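Local coordinates for protein enolase (alpha proteobacterium BAL199, PDB 3UGV) that probably catalyses a magnesium-dependent reaction that starts with abstraction of a proton next to a carboxylate, as in relatives from the enolase superfamily, at residues Q100-A105 and W136-R141; N144-T149 and V369-G374; G152-S157 and V336-E341. All coordinates share one frame; numbering follows the deposited sequence.

Contact 1 of 3, residues Q100-A105 and W136-R141; sequences QPLAPA and WDALAR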
# COMPACT_ATOMS: atom_id res chain seq x y z
N GLN F 100 24.66 -30.29 -29.99
CA GLN F 100 23.32 -29.77 -29.78
C GLN F 100 22.94 -28.69 -30.78
O GLN F 100 23.80 -28.03 -31.35
CB GLN F 100 23.15 -29.27 -28.35
CG GLN F 100 22.27 -30.17 -27.52
CD GLN F 100 22.88 -30.51 -26.17
OE1 GLN F 100 22.48 -29.95 -25.14
NE2 GLN F 100 23.85 -31.42 -26.17
N PRO F 101 21.63 -28.51 -30.99
CA PRO F 101 21.21 -27.49 -31.95
C PRO F 101 21.75 -26.12 -31.53
O PRO F 101 21.81 -25.81 -30.35
CB PRO F 101 19.68 -27.54 -31.86
CG PRO F 101 19.38 -28.94 -31.37
CD PRO F 101 20.50 -29.27 -30.42
N LEU F 102 22.17 -25.33 -32.51
CA LEU F 102 22.64 -23.98 -32.24
C LEU F 102 21.41 -23.08 -32.15
O LEU F 102 21.10 -22.34 -33.08
CB LEU F 102 23.57 -23.52 -33.37
CG LEU F 102 24.58 -22.39 -33.14
CD1 LEU F 102 23.91 -21.04 -33.21
CD2 LEU F 102 25.33 -22.59 -31.83
N ALA F 103 20.72 -23.16 -31.01
CA ALA F 103 19.48 -22.42 -30.78
C ALA F 103 19.59 -21.59 -29.50
O ALA F 103 19.55 -22.14 -28.41
CB ALA F 103 18.31 -23.38 -30.69
N PRO F 104 19.71 -20.25 -29.65
CA PRO F 104 19.99 -19.33 -28.54
C PRO F 104 19.13 -19.59 -27.33
O PRO F 104 19.64 -19.81 -26.24
CB PRO F 104 19.65 -17.96 -29.14
CG PRO F 104 19.92 -18.10 -30.57
CD PRO F 104 19.57 -19.54 -30.93
N ALA F 105 17.82 -19.59 -27.54
CA ALA F 105 16.87 -19.71 -26.44
C ALA F 105 16.98 -21.03 -25.69
O ALA F 105 16.89 -21.06 -24.46
CB ALA F 105 15.47 -19.48 -26.94
N TRP F 136 23.92 -16.01 -30.97
CA TRP F 136 22.99 -15.21 -31.74
C TRP F 136 23.69 -14.67 -32.98
O TRP F 136 23.07 -14.52 -34.03
CB TRP F 136 22.45 -14.04 -30.91
CG TRP F 136 21.22 -14.34 -30.12
CD1 TRP F 136 21.14 -14.53 -28.77
CD2 TRP F 136 19.88 -14.44 -30.62
NE1 TRP F 136 19.84 -14.76 -28.40
CE2 TRP F 136 19.04 -14.71 -29.52
CE3 TRP F 136 19.30 -14.34 -31.89
CZ2 TRP F 136 17.66 -14.87 -29.64
CZ3 TRP F 136 17.92 -14.51 -32.02
CH2 TRP F 136 17.12 -14.77 -30.90
N ASP F 137 24.98 -14.36 -32.84
CA ASP F 137 25.74 -13.88 -33.99
C ASP F 137 25.81 -14.99 -35.02
O ASP F 137 25.63 -14.74 -36.21
CB ASP F 137 27.15 -13.43 -33.61
CG ASP F 137 27.99 -13.04 -34.82
OD1 ASP F 137 27.66 -12.03 -35.49
OD2 ASP F 137 28.97 -13.75 -35.12
N ALA F 138 26.07 -16.21 -34.57
CA ALA F 138 26.10 -17.36 -35.48
C ALA F 138 24.76 -17.58 -36.20
O ALA F 138 24.74 -17.77 -37.41
CB ALA F 138 26.55 -18.63 -34.74
N LEU F 139 23.66 -17.54 -35.46
CA LEU F 139 22.33 -17.71 -36.04
C LEU F 139 22.05 -16.64 -37.09
O LEU F 139 21.50 -16.92 -38.14
CB LEU F 139 21.26 -17.68 -34.95
CG LEU F 139 19.81 -17.92 -35.36
CD1 LEU F 139 19.58 -19.36 -35.83
CD2 LEU F 139 18.90 -17.61 -34.18
N ALA F 140 22.44 -15.41 -36.79
CA ALA F 140 22.28 -14.31 -37.75
C ALA F 140 23.07 -14.57 -39.04
O ALA F 140 22.54 -14.40 -40.13
CB ALA F 140 22.74 -13.02 -37.11
N ARG F 141 24.32 -14.98 -38.90
CA ARG F 141 25.15 -15.30 -40.06
C ARG F 141 24.53 -16.43 -40.87
O ARG F 141 24.47 -16.38 -42.10
CB ARG F 141 26.59 -15.65 -39.63
CG ARG F 141 27.35 -14.49 -39.02
CD ARG F 141 28.76 -14.87 -38.55
NE ARG F 141 29.47 -13.71 -38.01
CZ ARG F 141 30.12 -12.82 -38.76
NH1 ARG F 141 30.16 -12.96 -40.08
NH2 ARG F 141 30.74 -11.78 -38.19

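Contact 2 of 3, residues N144-T149 and V369-G374; sequences NMPLCT and VPDKPG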
# COMPACT_ATOMS: atom_id res chain seq x y z
N ASN F 144 22.15 -15.19 -43.07
CA ASN F 144 22.73 -14.10 -43.87
C ASN F 144 22.06 -12.74 -43.60
O ASN F 144 21.77 -11.98 -44.52
CB ASN F 144 22.70 -14.45 -45.36
CG ASN F 144 23.53 -13.50 -46.20
OD1 ASN F 144 23.04 -12.94 -47.19
ND2 ASN F 144 24.78 -13.31 -45.82
N MET F 145 21.83 -12.45 -42.32
CA MET F 145 21.20 -11.19 -41.89
C MET F 145 22.02 -10.51 -40.82
O MET F 145 22.61 -11.17 -39.96
CB MET F 145 19.81 -11.47 -41.32
CG MET F 145 18.77 -11.86 -42.37
SD MET F 145 17.20 -12.33 -41.63
CE MET F 145 16.25 -12.65 -43.11
N PRO F 146 22.06 -9.17 -40.86
CA PRO F 146 22.60 -8.46 -39.70
C PRO F 146 21.76 -8.84 -38.47
O PRO F 146 20.58 -9.16 -38.65
CB PRO F 146 22.38 -6.98 -40.06
CG PRO F 146 22.18 -6.96 -41.57
CD PRO F 146 21.52 -8.25 -41.89
N LEU F 147 22.33 -8.83 -37.26
CA LEU F 147 21.58 -9.25 -36.07
C LEU F 147 20.28 -8.45 -35.89
O LEU F 147 19.22 -9.03 -35.65
CB LEU F 147 22.44 -9.16 -34.81
CG LEU F 147 21.73 -9.67 -33.53
CD1 LEU F 147 21.42 -11.15 -33.62
CD2 LEU F 147 22.56 -9.37 -32.28
N CYS F 148 20.36 -7.12 -35.99
CA CYS F 148 19.17 -6.30 -35.83
C CYS F 148 18.07 -6.72 -36.81
O CYS F 148 16.89 -6.61 -36.51
CB CYS F 148 19.49 -4.82 -36.00
SG CYS F 148 20.26 -4.42 -37.58
N THR F 149 18.48 -7.20 -37.98
CA THR F 149 17.54 -7.67 -38.99
C THR F 149 16.89 -8.99 -38.56
O THR F 149 15.68 -9.14 -38.60
CB THR F 149 18.20 -7.80 -40.38
OG1 THR F 149 18.73 -6.54 -40.77
CG2 THR F 149 17.18 -8.25 -41.41
N VAL F 369 25.04 1.19 -37.55
CA VAL F 369 25.05 -0.27 -37.61
C VAL F 369 25.26 -0.65 -39.06
O VAL F 369 24.47 -0.25 -39.92
CB VAL F 369 23.72 -0.91 -37.14
CG1 VAL F 369 23.78 -2.42 -37.33
CG2 VAL F 369 23.40 -0.58 -35.69
N PRO F 370 26.32 -1.43 -39.35
CA PRO F 370 26.70 -1.76 -40.73
C PRO F 370 25.84 -2.88 -41.29
O PRO F 370 25.39 -3.74 -40.55
CB PRO F 370 28.14 -2.26 -40.56
CG PRO F 370 28.11 -2.94 -39.22
CD PRO F 370 27.19 -2.09 -38.36
N ASP F 371 25.63 -2.86 -42.60
CA ASP F 371 24.88 -3.93 -43.24
C ASP F 371 25.79 -5.14 -43.46
O ASP F 371 26.15 -5.46 -44.59
CB ASP F 371 24.29 -3.45 -44.56
CG ASP F 371 22.98 -4.15 -44.91
OD1 ASP F 371 22.78 -5.32 -44.50
OD2 ASP F 371 22.15 -3.53 -45.60
N LYS F 372 26.19 -5.79 -42.36
CA LYS F 372 26.96 -7.03 -42.43
C LYS F 372 26.22 -8.10 -41.63
O LYS F 372 25.42 -7.77 -40.77
CB LYS F 372 28.38 -6.83 -41.90
CG LYS F 372 29.14 -5.72 -42.62
CD LYS F 372 30.64 -5.77 -42.36
CE LYS F 372 31.03 -5.14 -41.03
NZ LYS F 372 32.51 -5.17 -40.85
N PRO F 373 26.46 -9.38 -41.94
CA PRO F 373 25.71 -10.45 -41.27
C PRO F 373 26.11 -10.52 -39.81
O PRO F 373 27.26 -10.22 -39.50
CB PRO F 373 26.16 -11.72 -42.01
CG PRO F 373 26.85 -11.23 -43.25
CD PRO F 373 27.44 -9.91 -42.90
N GLY F 374 25.19 -10.92 -38.93
CA GLY F 374 25.45 -10.98 -37.50
C GLY F 374 25.84 -9.64 -36.90
O GLY F 374 25.23 -8.61 -37.18

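Contact 3 of 3, residues G152-S157 and V336-E341; sequences GGTPGS and VMRVTE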
# COMPACT_ATOMS: atom_id res chain seq x y z
N GLY F 152 14.16 -8.39 -36.25
CA GLY F 152 12.94 -7.74 -36.72
C GLY F 152 13.10 -6.27 -37.06
O GLY F 152 12.10 -5.58 -37.32
N GLY F 153 14.33 -5.78 -37.07
CA GLY F 153 14.57 -4.39 -37.39
C GLY F 153 15.43 -4.29 -38.61
O GLY F 153 15.45 -5.23 -39.41
N THR F 154 16.13 -3.17 -38.76
CA THR F 154 17.10 -2.95 -39.84
C THR F 154 18.28 -2.10 -39.37
O THR F 154 18.14 -1.30 -38.43
CB THR F 154 16.48 -2.21 -41.03
OG1 THR F 154 16.21 -0.85 -40.65
CG2 THR F 154 15.21 -2.88 -41.51
N PRO F 155 19.43 -2.24 -40.04
CA PRO F 155 20.62 -1.43 -39.78
C PRO F 155 20.33 0.07 -39.91
O PRO F 155 19.54 0.48 -40.76
CB PRO F 155 21.59 -1.87 -40.88
CG PRO F 155 21.15 -3.25 -41.23
CD PRO F 155 19.66 -3.24 -41.10
N GLY F 156 20.97 0.88 -39.08
CA GLY F 156 20.76 2.31 -39.11
C GLY F 156 21.49 3.02 -38.00
O GLY F 156 22.40 2.46 -37.38
N SER F 157 21.07 4.25 -37.72
CA SER F 157 21.73 5.11 -36.75
C SER F 157 21.16 4.93 -35.34
O SER F 157 19.96 4.73 -35.17
CB SER F 157 21.59 6.58 -37.18
OG SER F 157 22.63 6.94 -38.07
N VAL F 336 20.64 -4.31 -30.89
CA VAL F 336 19.39 -4.49 -30.14
C VAL F 336 18.66 -3.18 -29.92
O VAL F 336 17.44 -3.17 -29.79
CB VAL F 336 19.58 -5.20 -28.76
CG1 VAL F 336 20.12 -6.60 -28.94
CG2 VAL F 336 20.48 -4.39 -27.85
N MET F 337 19.39 -2.07 -29.87
CA MET F 337 18.75 -0.75 -29.71
C MET F 337 17.87 -0.42 -30.91
O MET F 337 16.91 0.34 -30.79
CB MET F 337 19.76 0.37 -29.47
CG MET F 337 20.41 0.33 -28.10
SD MET F 337 19.28 0.90 -26.82
CE MET F 337 19.50 2.68 -26.97
N ARG F 338 18.21 -1.01 -32.06
CA ARG F 338 17.43 -0.83 -33.28
C ARG F 338 16.04 -1.47 -33.17
O ARG F 338 15.13 -1.08 -33.89
CB ARG F 338 18.16 -1.40 -34.51
CG ARG F 338 19.38 -0.59 -34.95
CD ARG F 338 18.99 0.79 -35.48
NE ARG F 338 18.08 0.70 -36.63
CZ ARG F 338 17.63 1.75 -37.32
NH1 ARG F 338 18.00 2.98 -37.00
NH2 ARG F 338 16.81 1.57 -38.35
N VAL F 339 15.88 -2.43 -32.27
CA VAL F 339 14.57 -3.05 -32.08
C VAL F 339 14.07 -2.90 -30.65
O VAL F 339 13.15 -3.61 -30.24
CB VAL F 339 14.57 -4.53 -32.43
CG1 VAL F 339 14.94 -4.71 -33.89
CG2 VAL F 339 15.56 -5.29 -31.54
N THR F 340 14.67 -1.99 -29.89
CA THR F 340 14.25 -1.78 -28.51
C THR F 340 13.23 -0.65 -28.41
O THR F 340 13.50 0.51 -28.75
CB THR F 340 15.45 -1.51 -27.60
OG1 THR F 340 16.29 -2.67 -27.57
CG2 THR F 340 14.98 -1.17 -26.19
N GLU F 341 12.04 -1.00 -27.96
CA GLU F 341 10.88 -0.12 -28.00
C GLU F 341 11.11 1.21 -27.26
O GLU F 341 10.72 2.26 -27.75
CB GLU F 341 9.69 -0.88 -27.42
CG GLU F 341 8.37 -0.17 -27.43
CD GLU F 341 7.32 -0.95 -26.65
OE1 GLU F 341 7.50 -2.19 -26.49
OE2 GLU F 341 6.35 -0.32 -26.17

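Contact 1 of 3, residues Q100-A105 and W136-R141
Trp136 swings its indole off the helix with CG anti to its own carbonyl carbon (chi1 -89°), and this lays one ring face against Pro104, while Leu139 sends its branches toward the same proline by setting CG anti to the backbone N. Pro104 meets the indole at about a right angle. Its CB stands over the five-membered ring, 3.5 Å from the centroid and 22° off the ring normal, a CH-pi contact made close to the rim, where CB lies 3.3 Å from Trp136 NE1. CG of the proline reaches across the shared bond of the two rings, 3.7 Å from Trp136 CD2. The CG-CD edge of the same pyrrolidine meets Leu139 CD2, with Pro104 CG 3.8 Å from it. Leu102 completes the join: its CD1 touches Ala138 CB at 3.9 Å. No hydrogen bond crosses the contact, and all five touching residues are buried. The indole N-H is instead used by Ser308 OG, which helps to set the rotation of the ring that receives Pro104. On the far side of the helix, Arg141 NE makes a salt bridge of 2.9 Å to Asp137 OD2, which also accepts from the backbone N of Arg72. Ala103 is the N-cap of helix 104-114, so the contact docks the start of that helix on helix 123-142 within the N-terminal capping domain; helix 147-150 packs against Trp136 and Leu139, and the second subunit contributes Leu151 and Thr149.

Contact 2 of 3, residues N144-T149 and V369-G374
Pro146 lies against the turn around Asp371 and Lys372, and its ring can be followed atom by atom. Pro146 CB sits 3.2 Å from Lys372 O; Pro146 CG lies 3.4 Å from both Asp371 OD1 and Lys372 O; Pro146 CD, further back, stays near both oxygens at about 4.1 Å. With chi1 at -150° the Asp371 carboxylate returns to the ring although its CB points away; the residue also centres an inverse gamma turn. The same Lys372 O also receives a CA-H...O contact from Pro146 CA. The backbone supplies the strong bonds, which form a single beta bridge between Pro146 and Gly374: Gly374 N donates to Met145 O at 2.8 Å (163° at the hydrogen), and Leu147 N donates to Gly374 O at 2.9 Å. At the margins, Asn144 ND2 lies alongside Pro373 CG, and Cys148 SG touches Val369 CG1 at 4.1 Å. Asn144, with positive phi, is the C-prime residue of the Schellman motif that ends helix 123-142. The contact thus holds the link between helices 123-142 and 147-150 against the loop after strand 366-368, with His335 of helix 330-337 packing on Pro146 and Leu147.

Contact 3 of 3, residues G152-S157 and V336-E341
The backbones approach most closely at Gly153 and Val339, whose CA atoms are 5.5 Å apart, where an extended glycine-rich run passes the chain at the C-terminal end of helix 330-337. Val339 CG1 presses on the glycine backbone, 3.4 Å from Gly153 N. Arg338 carries the polar half. Its chain is bent at chi2 and chi3 (-66° and -59°), which curls the guanidinium back along residues 154-157. Arg338 NE donates to Thr154 O at 2.7 Å, in line with the carbonyl bond, though bent at the hydrogen (133°), and the oxygen is tilted from the guanidinium plane. Arg338 NH1 donates to Ser157 O at 3.2 Å, and here the acceptor lies in that plane. NH2 adds only weak bonds to Thr154 O and OG1, while Gly156 CA sits over one face of the group, 3.5 Å from Arg338 NH1. Thr154 OG1 has its stronger partner in Glu106 of the second subunit, which also forms a long, weak ion pair with Arg338 NH2. By gripping the carbonyls of Thr154 and Ser157, the arginine pins to the barrel domain the linker from the N-terminal capping domain into strand 157-162, in the two-domain architecture of the mandelate racemase and muconate lactonizing enzyme family.

Contact 1 closes along the chain before contact 2 opens, and contact 3 is nested inside the long loop that contact 2 closes. Centres of contacts 1 and 2 lie about 14 Å apart, those of 2 and 3 about 10 Å, and those of 1 and 3 about 19 Å, with no touch between this last pair. Contact 2 is therefore the bridge: Ala140 O meets Met145 N at the end of helix 123-142, and Cys148 O meets Gly153 N where helix 147-150 gives way to the linker. Contact 1 belongs to the N-terminal domain, whereas contact 2 ties its last residues, and contact 3 the linker that follows, to the C-terminal domain. All three also touch the second subunit, so this junction lies beside an assembly interface.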